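Local coordinates for lipase, class 3 (Penicillium roqueforti FM164, PDB 6L7N), which probably hydrolyses the ester bonds of acylglycerols and related lipids, as a fungal class 3 lipase of the alpha/beta-hydrolase clan, at residues Ile216-Trp221 against Ile235-Gly240; Pro182-Ile187 against Gly212-Ser217; Gly149-Thr154 against Tyr173-Val178. All blocks are in the same frame, centred on the assembly; numbering follows the deposited sequence.

Contact 1 (Ile216-Trp221 against Ile235-Gly240)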
ATOM      1  N   ILE A 216       1.416  11.359  -2.802  1.00  5.56           N
ATOM      2  CA  ILE A 216       0.756  11.791  -1.575  1.00  4.51           C
ATOM      3  C   ILE A 216       1.814  12.208  -0.564  1.00  5.98           C
ATOM      4  O   ILE A 216       2.869  11.569  -0.438  1.00  5.49           O
ATOM      5  CB  ILE A 216      -0.110  10.658  -0.992  1.00  6.60           C
ATOM      6  CG1 ILE A 216      -1.010  10.031  -2.058  1.00  7.23           C
ATOM      7  CG2 ILE A 216      -0.953  11.148   0.193  1.00  5.96           C
ATOM      8  CD1 ILE A 216      -1.578  10.996  -3.027  1.00 17.39           C
ATOM      9  N   SER A 217       1.521  13.264   0.190  1.00  3.99           N
ATOM     10  CA  SER A 217       2.372  13.720   1.274  1.00  6.34           C
ATOM     11  C   SER A 217       1.715  13.460   2.630  1.00  6.94           C
ATOM     12  O   SER A 217       0.486  13.420   2.725  1.00  5.62           O
ATOM     13  CB  SER A 217       2.661  15.218   1.129  1.00  5.06           C
ATOM     14  OG  SER A 217       3.491  15.431  -0.005  1.00  7.61           O
ATOM     15  N   PRO A 218       2.510  13.277   3.702  1.00  6.62           N
ATOM     16  CA  PRO A 218       3.983  13.268   3.664  1.00  5.76           C
ATOM     17  C   PRO A 218       4.584  11.932   3.221  1.00 12.41           C
ATOM     18  O   PRO A 218       3.858  10.993   2.875  1.00  7.38           O
ATOM     19  CB  PRO A 218       4.368  13.565   5.112  1.00  6.03           C
ATOM     20  CG  PRO A 218       3.224  12.911   5.920  1.00  7.91           C
ATOM     21  CD  PRO A 218       1.982  13.117   5.075  1.00  6.59           C
ATOM     22  N   GLU A 219       5.913  11.880   3.228  1.00  6.41           N
ATOM     23  CA  GLU A 219       6.697  10.690   2.932  1.00  7.75           C
ATOM     24  C   GLU A 219       7.419  10.251   4.202  1.00  8.24           C
ATOM     25  O   GLU A 219       8.089  11.062   4.844  1.00  9.77           O
ATOM     26  CB  GLU A 219       7.712  10.976   1.810  1.00  6.50           C
ATOM     27  CG  GLU A 219       8.821   9.927   1.640  1.00  5.69           C
ATOM     28  CD  GLU A 219       9.934  10.379   0.719  1.00 11.06           C
ATOM     29  OE1 GLU A 219       9.899  11.539   0.269  1.00 11.81           O
ATOM     30  OE2 GLU A 219      10.857   9.576   0.450  1.00 10.55           O
ATOM     31  N   TYR A 220       7.279   8.979   4.566  1.00  7.88           N
ATOM     32  CA  TYR A 220       8.026   8.382   5.668  1.00  8.38           C
ATOM     33  C   TYR A 220       9.189   7.629   5.039  1.00  8.25           C
ATOM     34  O   TYR A 220       9.020   6.530   4.509  1.00  7.22           O
ATOM     35  CB  TYR A 220       7.134   7.465   6.498  1.00  9.33           C
ATOM     36  CG  TYR A 220       6.175   8.255   7.361  1.00  9.68           C
ATOM     37  CD1 TYR A 220       6.531   8.638   8.653  1.00 13.90           C
ATOM     38  CD2 TYR A 220       4.939   8.653   6.876  1.00  8.53           C
ATOM     39  CE1 TYR A 220       5.658   9.376   9.445  1.00 14.72           C
ATOM     40  CE2 TYR A 220       4.059   9.388   7.667  1.00  9.17           C
ATOM     41  CZ  TYR A 220       4.431   9.750   8.946  1.00 14.14           C
ATOM     42  OH  TYR A 220       3.569  10.485   9.742  1.00 12.76           O
ATOM     43  N   TRP A 221      10.361   8.243   5.083  1.00  8.71           N
ATOM     44  CA  TRP A 221      11.552   7.765   4.391  1.00  9.42           C
ATOM     45  C   TRP A 221      12.410   7.002   5.394  1.00 13.92           C
ATOM     46  O   TRP A 221      13.008   7.601   6.294  1.00 12.21           O
ATOM     47  CB  TRP A 221      12.309   8.952   3.798  1.00  9.86           C
ATOM     48  CG  TRP A 221      13.477   8.613   2.934  1.00 11.47           C
ATOM     49  CD1 TRP A 221      13.651   7.493   2.158  1.00  7.66           C
ATOM     50  CD2 TRP A 221      14.650   9.411   2.756  1.00  7.10           C
ATOM     51  NE1 TRP A 221      14.870   7.560   1.503  1.00  8.02           N
ATOM     52  CE2 TRP A 221      15.491   8.734   1.853  1.00  9.18           C
ATOM     53  CE3 TRP A 221      15.065  10.649   3.273  1.00 12.19           C
ATOM     54  CZ2 TRP A 221      16.730   9.244   1.462  1.00 15.21           C
ATOM     55  CZ3 TRP A 221      16.291  11.157   2.879  1.00 12.34           C
ATOM     56  CH2 TRP A 221      17.106  10.460   1.977  1.00 12.34           C
ATOM     57  N   ILE A 235      13.734   7.061  10.396  1.00 16.42           N
ATOM     58  CA  ILE A 235      12.650   7.504   9.523  1.00 13.61           C
ATOM     59  C   ILE A 235      12.635   9.027   9.522  1.00 16.94           C
ATOM     60  O   ILE A 235      12.538   9.654  10.584  1.00 15.69           O
ATOM     61  CB  ILE A 235      11.287   6.947   9.964  1.00 11.57           C
ATOM     62  CG1 ILE A 235      11.325   5.416  10.038  1.00 13.31           C
ATOM     63  CG2 ILE A 235      10.203   7.380   8.984  1.00 12.44           C
ATOM     64  CD1 ILE A 235      10.007   4.800  10.424  1.00 17.85           C
ATOM     65  N   LYS A 236      12.747   9.616   8.336  1.00 14.19           N
ATOM     66  CA  LYS A 236      12.616  11.050   8.128  1.00 13.18           C
ATOM     67  C   LYS A 236      11.268  11.340   7.486  1.00 14.08           C
ATOM     68  O   LYS A 236      10.814  10.600   6.613  1.00 14.53           O
ATOM     69  CB  LYS A 236      13.744  11.570   7.229  1.00 11.95           C
ATOM     70  CG  LYS A 236      15.120  11.037   7.583  1.00 18.27           C
ATOM     71  CD  LYS A 236      16.162  12.142   7.583  1.00 24.50           C
ATOM     72  CE  LYS A 236      17.567  11.554   7.515  1.00 26.43           C
ATOM     73  NZ  LYS A 236      17.690  10.313   8.348  1.00 32.52           N
ATOM     74  N   VAL A 237      10.608  12.406   7.925  1.00 10.91           N
ATOM     75  CA  VAL A 237       9.310  12.767   7.367  1.00  9.90           C
ATOM     76  C   VAL A 237       9.520  13.931   6.405  1.00 10.51           C
ATOM     77  O   VAL A 237      10.082  14.969   6.777  1.00 11.57           O
ATOM     78  CB  VAL A 237       8.295  13.093   8.475  1.00  9.21           C
ATOM     79  CG1 VAL A 237       6.887  13.186   7.904  1.00 15.45           C
ATOM     80  CG2 VAL A 237       8.343  12.009   9.531  1.00 12.82           C
ATOM     81  N   ILE A 238       9.128  13.736   5.149  1.00 12.58           N
ATOM     82  CA  ILE A 238       9.304  14.735   4.094  1.00 11.30           C
ATOM     83  C   ILE A 238       7.926  15.264   3.725  1.00 14.54           C
ATOM     84  O   ILE A 238       7.021  14.485   3.399  1.00 12.10           O
ATOM     85  CB  ILE A 238      10.034  14.147   2.881  1.00 11.86           C
ATOM     86  CG1 ILE A 238      11.472  13.798   3.262  1.00 19.81           C
ATOM     87  CG2 ILE A 238      10.055  15.124   1.731  1.00  8.37           C
ATOM     88  CD1 ILE A 238      11.719  12.346   3.350  1.00 16.06           C
ATOM     89  N   ASP A 239       7.752  16.587   3.787  1.00 12.04           N
ATOM     90  CA  ASP A 239       6.412  17.167   3.712  1.00 13.11           C
ATOM     91  C   ASP A 239       5.975  17.564   2.303  1.00 14.75           C
ATOM     92  O   ASP A 239       4.815  17.947   2.122  1.00 16.00           O
ATOM     93  CB  ASP A 239       6.309  18.371   4.654  1.00 12.81           C
ATOM     94  CG  ASP A 239       6.697  18.016   6.082  1.00 17.55           C
ATOM     95  OD1 ASP A 239       6.577  16.827   6.436  1.00 16.75           O
ATOM     96  OD2 ASP A 239       7.106  18.914   6.852  1.00 30.21           O
ATOM     97  N   GLY A 240       6.838  17.469   1.304  1.00 11.86           N
ATOM     98  CA  GLY A 240       6.427  17.766  -0.060  1.00 12.81           C
ATOM     99  C   GLY A 240       7.160  16.878  -1.038  1.00 11.10           C
ATOM    100  O   GLY A 240       8.308  16.497  -0.807  1.00 12.71           O
TER
HETATM  101  O   HOH W   1       5.892  13.823   0.456  1.00 12.32           O
HETATM  102  O   HOH W   2       7.967  13.128  -0.666  1.00 12.90           O

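Contact 2 (Pro182-Ile187 against Gly212-Ser217)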
ATOM      1  N   PRO A 182      -3.210  17.448  -8.901  1.00  5.77           N
ATOM      2  CA  PRO A 182      -4.508  17.606  -8.233  1.00  7.52           C
ATOM      3  C   PRO A 182      -4.916  16.371  -7.471  1.00  6.14           C
ATOM      4  O   PRO A 182      -5.462  16.486  -6.368  1.00  7.27           O
ATOM      5  CB  PRO A 182      -5.489  17.878  -9.375  1.00  8.57           C
ATOM      6  CG  PRO A 182      -4.852  17.416 -10.540  1.00 21.32           C
ATOM      7  CD  PRO A 182      -3.369  17.413 -10.359  1.00 23.88           C
ATOM      8  N   LEU A 183      -4.653  15.179  -8.009  1.00  5.15           N
ATOM      9  CA  LEU A 183      -5.082  14.007  -7.243  1.00  7.80           C
ATOM     10  C   LEU A 183      -4.238  13.835  -5.986  1.00  5.88           C
ATOM     11  O   LEU A 183      -4.778  13.548  -4.912  1.00  4.21           O
ATOM     12  CB  LEU A 183      -5.050  12.745  -8.096  1.00  8.02           C
ATOM     13  CG  LEU A 183      -5.628  11.502  -7.371  1.00 10.15           C
ATOM     14  CD1 LEU A 183      -6.879  11.858  -6.595  1.00  6.82           C
ATOM     15  CD2 LEU A 183      -5.967  10.377  -8.321  1.00 15.37           C
ATOM     16  N   ALA A 184      -2.913  13.977  -6.104  1.00  4.17           N
ATOM     17  CA  ALA A 184      -2.064  13.940  -4.917  1.00  5.21           C
ATOM     18  C   ALA A 184      -2.518  14.955  -3.871  1.00  8.25           C
ATOM     19  O   ALA A 184      -2.566  14.643  -2.673  1.00  7.55           O
ATOM     20  CB  ALA A 184      -0.601  14.176  -5.310  1.00  5.24           C
ATOM     21  N   LYS A 185      -2.900  16.162  -4.303  1.00  5.09           N
ATOM     22  CA  LYS A 185      -3.364  17.174  -3.356  1.00  7.04           C
ATOM     23  C   LYS A 185      -4.673  16.756  -2.690  1.00  6.39           C
ATOM     24  O   LYS A 185      -4.859  16.944  -1.481  1.00  6.65           O
ATOM     25  CB  LYS A 185      -3.531  18.504  -4.086  1.00  6.46           C
ATOM     26  CG  LYS A 185      -3.936  19.684  -3.242  1.00  6.73           C
ATOM     27  CD  LYS A 185      -3.981  20.927  -4.135  1.00 12.35           C
ATOM     28  CE  LYS A 185      -4.881  22.015  -3.579  1.00 19.02           C
ATOM     29  NZ  LYS A 185      -4.202  22.824  -2.527  1.00 19.44           N
ATOM     30  N   HIS A 186      -5.579  16.158  -3.461  1.00  4.72           N
ATOM     31  CA  HIS A 186      -6.866  15.720  -2.917  1.00  7.36           C
ATOM     32  C   HIS A 186      -6.687  14.590  -1.901  1.00  7.26           C
ATOM     33  O   HIS A 186      -7.239  14.627  -0.783  1.00  5.28           O
ATOM     34  CB  HIS A 186      -7.760  15.283  -4.080  1.00  7.06           C
ATOM     35  CG  HIS A 186      -9.086  14.718  -3.662  1.00 11.09           C
ATOM     36  ND1 HIS A 186     -10.156  15.513  -3.311  1.00 16.40           N
ATOM     37  CD2 HIS A 186      -9.514  13.438  -3.542  1.00 14.95           C
ATOM     38  CE1 HIS A 186     -11.187  14.749  -2.991  1.00 13.36           C
ATOM     39  NE2 HIS A 186     -10.826  13.484  -3.127  1.00 21.82           N
ATOM     40  N   ILE A 187      -5.888  13.590  -2.257  1.00  6.82           N
ATOM     41  CA  ILE A 187      -5.621  12.496  -1.320  1.00  4.91           C
ATOM     42  C   ILE A 187      -4.899  13.018  -0.081  1.00  6.63           C
ATOM     43  O   ILE A 187      -5.241  12.668   1.053  1.00  4.47           O
ATOM     44  CB  ILE A 187      -4.806  11.384  -1.996  1.00  8.19           C
ATOM     45  CG1 ILE A 187      -5.494  10.867  -3.271  1.00  7.94           C
ATOM     46  CG2 ILE A 187      -4.543  10.250  -0.979  1.00  5.12           C
ATOM     47  CD1 ILE A 187      -4.660   9.869  -4.051  1.00  9.98           C
ATOM     48  N   GLY A 212       4.550  14.342 -14.856  1.00 13.04           N
ATOM     49  CA  GLY A 212       3.300  14.885 -14.361  1.00 15.27           C
ATOM     50  C   GLY A 212       2.728  14.223 -13.119  1.00 12.16           C
ATOM     51  O   GLY A 212       1.680  14.666 -12.631  1.00 11.00           O
ATOM     52  N   TYR A 213       3.386  13.207 -12.584  1.00  6.94           N
ATOM     53  CA  TYR A 213       2.880  12.476 -11.433  1.00  7.91           C
ATOM     54  C   TYR A 213       3.425  13.081 -10.140  1.00  4.81           C
ATOM     55  O   TYR A 213       4.533  13.606 -10.099  1.00  7.32           O
ATOM     56  CB  TYR A 213       3.278  11.001 -11.544  1.00  9.44           C
ATOM     57  CG  TYR A 213       2.513  10.267 -12.624  1.00  9.29           C
ATOM     58  CD1 TYR A 213       2.931  10.306 -13.950  1.00  8.81           C
ATOM     59  CD2 TYR A 213       1.347   9.561 -12.318  1.00  6.61           C
ATOM     60  CE1 TYR A 213       2.230   9.656 -14.938  1.00 11.43           C
ATOM     61  CE2 TYR A 213       0.640   8.912 -13.301  1.00  9.20           C
ATOM     62  CZ  TYR A 213       1.079   8.967 -14.616  1.00 14.46           C
ATOM     63  OH  TYR A 213       0.368   8.314 -15.601  1.00 11.34           O
ATOM     64  N   VAL A 214       2.630  13.006  -9.078  1.00  3.78           N
ATOM     65  CA  VAL A 214       3.048  13.519  -7.782  1.00  6.35           C
ATOM     66  C   VAL A 214       2.582  12.544  -6.713  1.00  5.47           C
ATOM     67  O   VAL A 214       1.531  11.913  -6.849  1.00  5.01           O
ATOM     68  CB  VAL A 214       2.500  14.938  -7.537  1.00  9.05           C
ATOM     69  CG1 VAL A 214       2.712  15.395  -6.101  1.00  7.48           C
ATOM     70  CG2 VAL A 214       3.232  15.897  -8.444  1.00 13.58           C
ATOM     71  N   HIS A 215       3.392  12.404  -5.662  1.00  6.15           N
ATOM     72  CA  HIS A 215       3.082  11.540  -4.528  1.00  5.23           C
ATOM     73  C   HIS A 215       2.143  12.209  -3.534  1.00  8.53           C
ATOM     74  O   HIS A 215       2.126  13.434  -3.372  1.00  6.86           O
ATOM     75  CB  HIS A 215       4.341  11.172  -3.752  1.00  5.47           C
ATOM     76  CG  HIS A 215       4.972   9.897  -4.183  1.00  6.19           C
ATOM     77  ND1 HIS A 215       4.290   8.698  -4.203  1.00  4.95           N
ATOM     78  CD2 HIS A 215       6.239   9.622  -4.579  1.00  3.82           C
ATOM     79  CE1 HIS A 215       5.108   7.741  -4.610  1.00  5.49           C
ATOM     80  NE2 HIS A 215       6.298   8.273  -4.836  1.00  6.42           N
ATOM     81  N   ILE A 216       1.416  11.359  -2.802  1.00  5.56           N
ATOM     82  CA  ILE A 216       0.756  11.791  -1.575  1.00  4.51           C
ATOM     83  C   ILE A 216       1.814  12.208  -0.564  1.00  5.98           C
ATOM     84  O   ILE A 216       2.869  11.569  -0.438  1.00  5.49           O
ATOM     85  CB  ILE A 216      -0.110  10.658  -0.992  1.00  6.60           C
ATOM     86  CG1 ILE A 216      -1.010  10.031  -2.058  1.00  7.23           C
ATOM     87  CG2 ILE A 216      -0.953  11.148   0.193  1.00  5.96           C
ATOM     88  CD1 ILE A 216      -1.578  10.996  -3.027  1.00 17.39           C
ATOM     89  N   SER A 217       1.521  13.264   0.190  1.00  3.99           N
ATOM     90  CA  SER A 217       2.372  13.720   1.274  1.00  6.34           C
ATOM     91  C   SER A 217       1.715  13.460   2.630  1.00  6.94           C
ATOM     92  O   SER A 217       0.486  13.420   2.725  1.00  5.62           O
ATOM     93  CB  SER A 217       2.661  15.218   1.129  1.00  5.06           C
ATOM     94  OG  SER A 217       3.491  15.431  -0.005  1.00  7.61           O
TER

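Contact 3 (Gly149-Thr154 against Tyr173-Val178)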
ATOM      1  N   GLY A 149       0.983  -3.185  -5.247  1.00  4.70           N
ATOM      2  CA  GLY A 149      -0.215  -3.289  -4.428  1.00  3.81           C
ATOM      3  C   GLY A 149      -0.488  -2.027  -3.632  1.00  4.42           C
ATOM      4  O   GLY A 149      -1.643  -1.626  -3.450  1.00  6.10           O
ATOM      5  N   ALA A 150       0.572  -1.380  -3.146  1.00  5.53           N
ATOM      6  CA  ALA A 150       0.389  -0.112  -2.452  1.00  6.04           C
ATOM      7  C   ALA A 150      -0.236   0.933  -3.375  1.00  5.23           C
ATOM      8  O   ALA A 150      -1.086   1.727  -2.946  1.00  9.69           O
ATOM      9  CB  ALA A 150       1.723   0.375  -1.892  1.00  4.03           C
ATOM     10  N   ALA A 151       0.158   0.942  -4.650  1.00  5.34           N
ATOM     11  CA  ALA A 151      -0.456   1.894  -5.564  1.00  6.18           C
ATOM     12  C   ALA A 151      -1.953   1.640  -5.653  1.00  5.75           C
ATOM     13  O   ALA A 151      -2.759   2.560  -5.476  1.00  6.94           O
ATOM     14  CB  ALA A 151       0.213   1.828  -6.941  1.00  6.16           C
ATOM     15  N   VAL A 152      -2.348   0.369  -5.790  1.00  7.34           N
ATOM     16  CA  VAL A 152      -3.776   0.075  -5.851  1.00  6.76           C
ATOM     17  C   VAL A 152      -4.434   0.469  -4.536  1.00  6.18           C
ATOM     18  O   VAL A 152      -5.518   1.077  -4.513  1.00  7.12           O
ATOM     19  CB  VAL A 152      -4.002  -1.412  -6.180  1.00  4.98           C
ATOM     20  CG1 VAL A 152      -5.473  -1.769  -6.072  1.00  7.72           C
ATOM     21  CG2 VAL A 152      -3.454  -1.758  -7.587  1.00  5.52           C
ATOM     22  N   ALA A 153      -3.744   0.196  -3.422  1.00  6.68           N
ATOM     23  CA  ALA A 153      -4.301   0.531  -2.122  1.00  3.62           C
ATOM     24  C   ALA A 153      -4.586   2.019  -2.044  1.00  8.28           C
ATOM     25  O   ALA A 153      -5.678   2.434  -1.629  1.00  5.10           O
ATOM     26  CB  ALA A 153      -3.330   0.103  -1.017  1.00  3.17           C
ATOM     27  N   THR A 154      -3.647   2.832  -2.527  1.00  4.48           N
ATOM     28  CA  THR A 154      -3.833   4.275  -2.464  1.00  4.84           C
ATOM     29  C   THR A 154      -5.108   4.683  -3.193  1.00  4.62           C
ATOM     30  O   THR A 154      -5.987   5.346  -2.620  1.00  6.44           O
ATOM     31  CB  THR A 154      -2.600   4.965  -3.045  1.00  4.22           C
ATOM     32  OG1 THR A 154      -1.442   4.597  -2.275  1.00  4.84           O
ATOM     33  CG2 THR A 154      -2.774   6.469  -3.023  1.00  4.49           C
ATOM     34  N   TYR A 173       3.220   1.039   1.479  1.00  3.89           N
ATOM     35  CA  TYR A 173       4.652   0.812   1.595  1.00  6.19           C
ATOM     36  C   TYR A 173       5.252   0.683   0.202  1.00  5.43           C
ATOM     37  O   TYR A 173       4.790  -0.132  -0.602  1.00  6.16           O
ATOM     38  CB  TYR A 173       4.931  -0.444   2.424  1.00  3.92           C
ATOM     39  CG  TYR A 173       4.388  -0.337   3.836  1.00  4.68           C
ATOM     40  CD1 TYR A 173       3.062  -0.623   4.112  1.00  4.53           C
ATOM     41  CD2 TYR A 173       5.207   0.077   4.877  1.00  7.65           C
ATOM     42  CE1 TYR A 173       2.554  -0.503   5.424  1.00  5.87           C
ATOM     43  CE2 TYR A 173       4.723   0.193   6.175  1.00  6.84           C
ATOM     44  CZ  TYR A 173       3.397  -0.095   6.442  1.00  7.21           C
ATOM     45  OH  TYR A 173       2.913   0.027   7.746  1.00  9.64           O
ATOM     46  N   ALA A 174       6.273   1.496  -0.079  1.00  5.30           N
ATOM     47  CA  ALA A 174       7.034   1.415  -1.322  1.00  5.84           C
ATOM     48  C   ALA A 174       6.173   1.721  -2.543  1.00  5.27           C
ATOM     49  O   ALA A 174       6.373   1.146  -3.615  1.00  6.26           O
ATOM     50  CB  ALA A 174       7.701   0.044  -1.476  1.00  5.37           C
ATOM     51  N   SER A 175       5.217   2.625  -2.392  1.00  6.29           N
ATOM     52  CA  SER A 175       4.239   2.866  -3.447  1.00  3.96           C
ATOM     53  C   SER A 175       4.850   3.672  -4.593  1.00  6.52           C
ATOM     54  O   SER A 175       5.581   4.630  -4.351  1.00  5.81           O
ATOM     55  CB  SER A 175       3.038   3.640  -2.898  1.00  5.61           C
ATOM     56  OG  SER A 175       2.163   4.004  -3.962  1.00  6.10           O
ATOM     57  N   PRO A 176       4.520   3.330  -5.840  1.00  4.64           N
ATOM     58  CA  PRO A 176       4.743   4.260  -6.956  1.00  6.12           C
ATOM     59  C   PRO A 176       3.895   5.510  -6.766  1.00  5.70           C
ATOM     60  O   PRO A 176       2.990   5.554  -5.933  1.00  4.07           O
ATOM     61  CB  PRO A 176       4.282   3.472  -8.188  1.00  5.03           C
ATOM     62  CG  PRO A 176       4.118   2.035  -7.733  1.00  5.84           C
ATOM     63  CD  PRO A 176       3.847   2.086  -6.260  1.00  8.94           C
ATOM     64  N   ARG A 177       4.167   6.536  -7.572  1.00  5.62           N
ATOM     65  CA  ARG A 177       3.186   7.601  -7.730  1.00  3.93           C
ATOM     66  C   ARG A 177       1.982   7.062  -8.497  1.00  5.66           C
ATOM     67  O   ARG A 177       2.104   6.178  -9.349  1.00  9.90           O
ATOM     68  CB  ARG A 177       3.794   8.798  -8.472  1.00  6.67           C
ATOM     69  CG  ARG A 177       5.006   9.387  -7.764  1.00  4.24           C
ATOM     70  CD  ARG A 177       5.479  10.683  -8.453  1.00  6.06           C
ATOM     71  NE  ARG A 177       6.499  11.353  -7.644  1.00  8.26           N
ATOM     72  CZ  ARG A 177       7.806  11.134  -7.735  1.00  5.39           C
ATOM     73  NH1 ARG A 177       8.290  10.255  -8.605  1.00  7.89           N
ATOM     74  NH2 ARG A 177       8.638  11.799  -6.953  1.00  7.69           N
ATOM     75  N   VAL A 178       0.797   7.569  -8.162  1.00  4.96           N
ATOM     76  CA  VAL A 178      -0.435   7.028  -8.715  1.00  6.30           C
ATOM     77  C   VAL A 178      -1.246   8.058  -9.470  1.00  5.62           C
ATOM     78  O   VAL A 178      -2.272   7.700 -10.065  1.00  7.91           O
ATOM     79  CB  VAL A 178      -1.304   6.364  -7.622  1.00  6.45           C
ATOM     80  CG1 VAL A 178      -0.458   5.462  -6.785  1.00  5.95           C
ATOM     81  CG2 VAL A 178      -1.996   7.409  -6.763  1.00  6.00           C
TER
HETATM   82  O   HOH W   3       0.859   6.111  -2.834  1.00  6.59           O

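Contact 1 (Ile216-Trp221 against Ile235-Gly240)
W221 and I238 meet diagonally across the last antiparallel pairing of the central sheet of this alpha/beta-hydrolase fold, where strand 235-238 forms the outer edge beside strand 219-222. On the face shared by E219, W221, K236 and I238, the I238 methyl CD1 lies obliquely against the tryptophan, 3.5 Å from W221 CB and 3.8 Å from W221 CE3. The same methyl also packs on the glutamate: E219 runs side by side with I238, its CG anti to the backbone N (chi1 166°) and the rest of its chain extended, which lays the carboxylate along the isoleucine, with E219 OE1 3.7 Å from I238 CD1. One methyl thus touches both the tryptophan and the glutamate. E219 OE2 is held by T197 and the backbone N of N247, and W221 NE1 by the carbonyl of T199, while a water 2.7 Å from E219 OE1 probably donates to it.

On the other face, Y220 and V237 extend alongside each other. V237 CG1 sits over one face of the phenol ring, offset toward its rim, while I235 CG2 meets the ring edge in plane, 3.9 Å from Y220 CD1. F12 and F196 add further ring contacts. Next to this group, P218, which follows a cis peptide bond, sets its CB 3.8 Å from V237 CG1.

Four backbone hydrogen bonds join the strands, in the two hydrogen-bonded pairs E219-I238 and W221-K236. The straightest, W221 N to K236 O, has an N-H...O angle of 172°. Where the pairing ends, another water lies 2.9 Å from S217 OG and donates to I238 O, which also accepts from E219 N.

Contact 2 (Pro182-Ile187 against Gly212-Ser217)
I216 and I187 carry most of the apolar packing of this contact, in which the chain leading from strand 213-214 toward strand 219-222 lies across helix 181-190. The two isoleucines cross at about a right angle. I216 has its chain bent at chi2 (-38°), which brings CD1 against the helix, 3.4 Å from both I187 CB and I187 CD1, closer than ordinary carbon contact. Further along, V214 CG1 rests 3.6 Å from the A184 methyl, CB. An alanine replacing I187 would keep CB against the I216 methyl but is likely to leave a gap where the outer branches had pressed, giving the end of I216 more room to turn.

The second kind of contact is between methyl and backbone: A184 CB points at the crossing chain and lies 3.4 Å from H215 O and 3.5 Å from V214 O. So small a side chain lets the segments come within 4.9 Å between A184 CA and I216 CA.

No hydrogen bond links the two segments directly; T188, just beyond the helix segment, links them indirectly, its OG1 hydrogen-bonded to both S217 N and A184 O. Between 182-187 and 212-217, therefore, cohesion rests on close shape fit, with no hydrogen bond of their own to set the direction.

Contact 3 (Gly149-Thr154 against Tyr173-Val178)
A151 and V178 meet methyl to methyl in the apolar part of this contact, with A151 CB 3.7 Å from V178 CG1. The same alanine carbon lies 3.7 Å from P176 CD, so one methyl touches the proline ring on one side and the valine branch at roughly a right angle to it. T154 and V178 approach at a slant through T154 CG2 and V178 CG2. F114 of helix 112-135 packs on A151 and P176 as well.

A150 makes the closest approach of the segments, its CB 3.4 Å from Y173 O. These alanines lie on the helix that follows a probable nucleophile elbow, the GxSxG turn of alpha/beta-hydrolases, which includes G149. Their small size allows the loop after strand 169-173 to run close to the helix, with A150 CB also touching S175 CB.

Polar links across the contact pass through water. One water molecule donates to T154 OG1 and to S175 OG, two hydroxyls that are not bonded to each other. Each hydroxyl spends its own proton within its segment. T154 OG1 donates to A150 O, reaching it from above the carbonyl plane, while T154 N approaches that oxygen from the opposite face. S175, with its OG anti to the backbone N (chi1 173°) and hence beside its carbonyl carbon, reaches forward along the chain, and S175 OG donates to P176 O at 2.6 Å, on a lone pair.

How the contacts relate
From the N terminus, contact 3 comes first: the chain leaves helix 148-161, forms strand 169-173 and returns in the loop 173-178 beside the helix. Contact 2 opens on helix 181-190 and closes after strand 193-198, when 212-217 comes back to the helix. Contact 1 begins where contact 2 ends and closes the shorter loop to edge strand 235-238. Contact 3 precedes the other two, whose loops overlap only at I216-S217, and none encloses another. In space, I216 CG1 packs on T154 CG2, and H215 lies against the backbone of 175-177. Contact 3 joins a helix to the loop after a middle strand, contact 2 the next helix to the approach to strand 219-222, and contact 1 adds the edge strand.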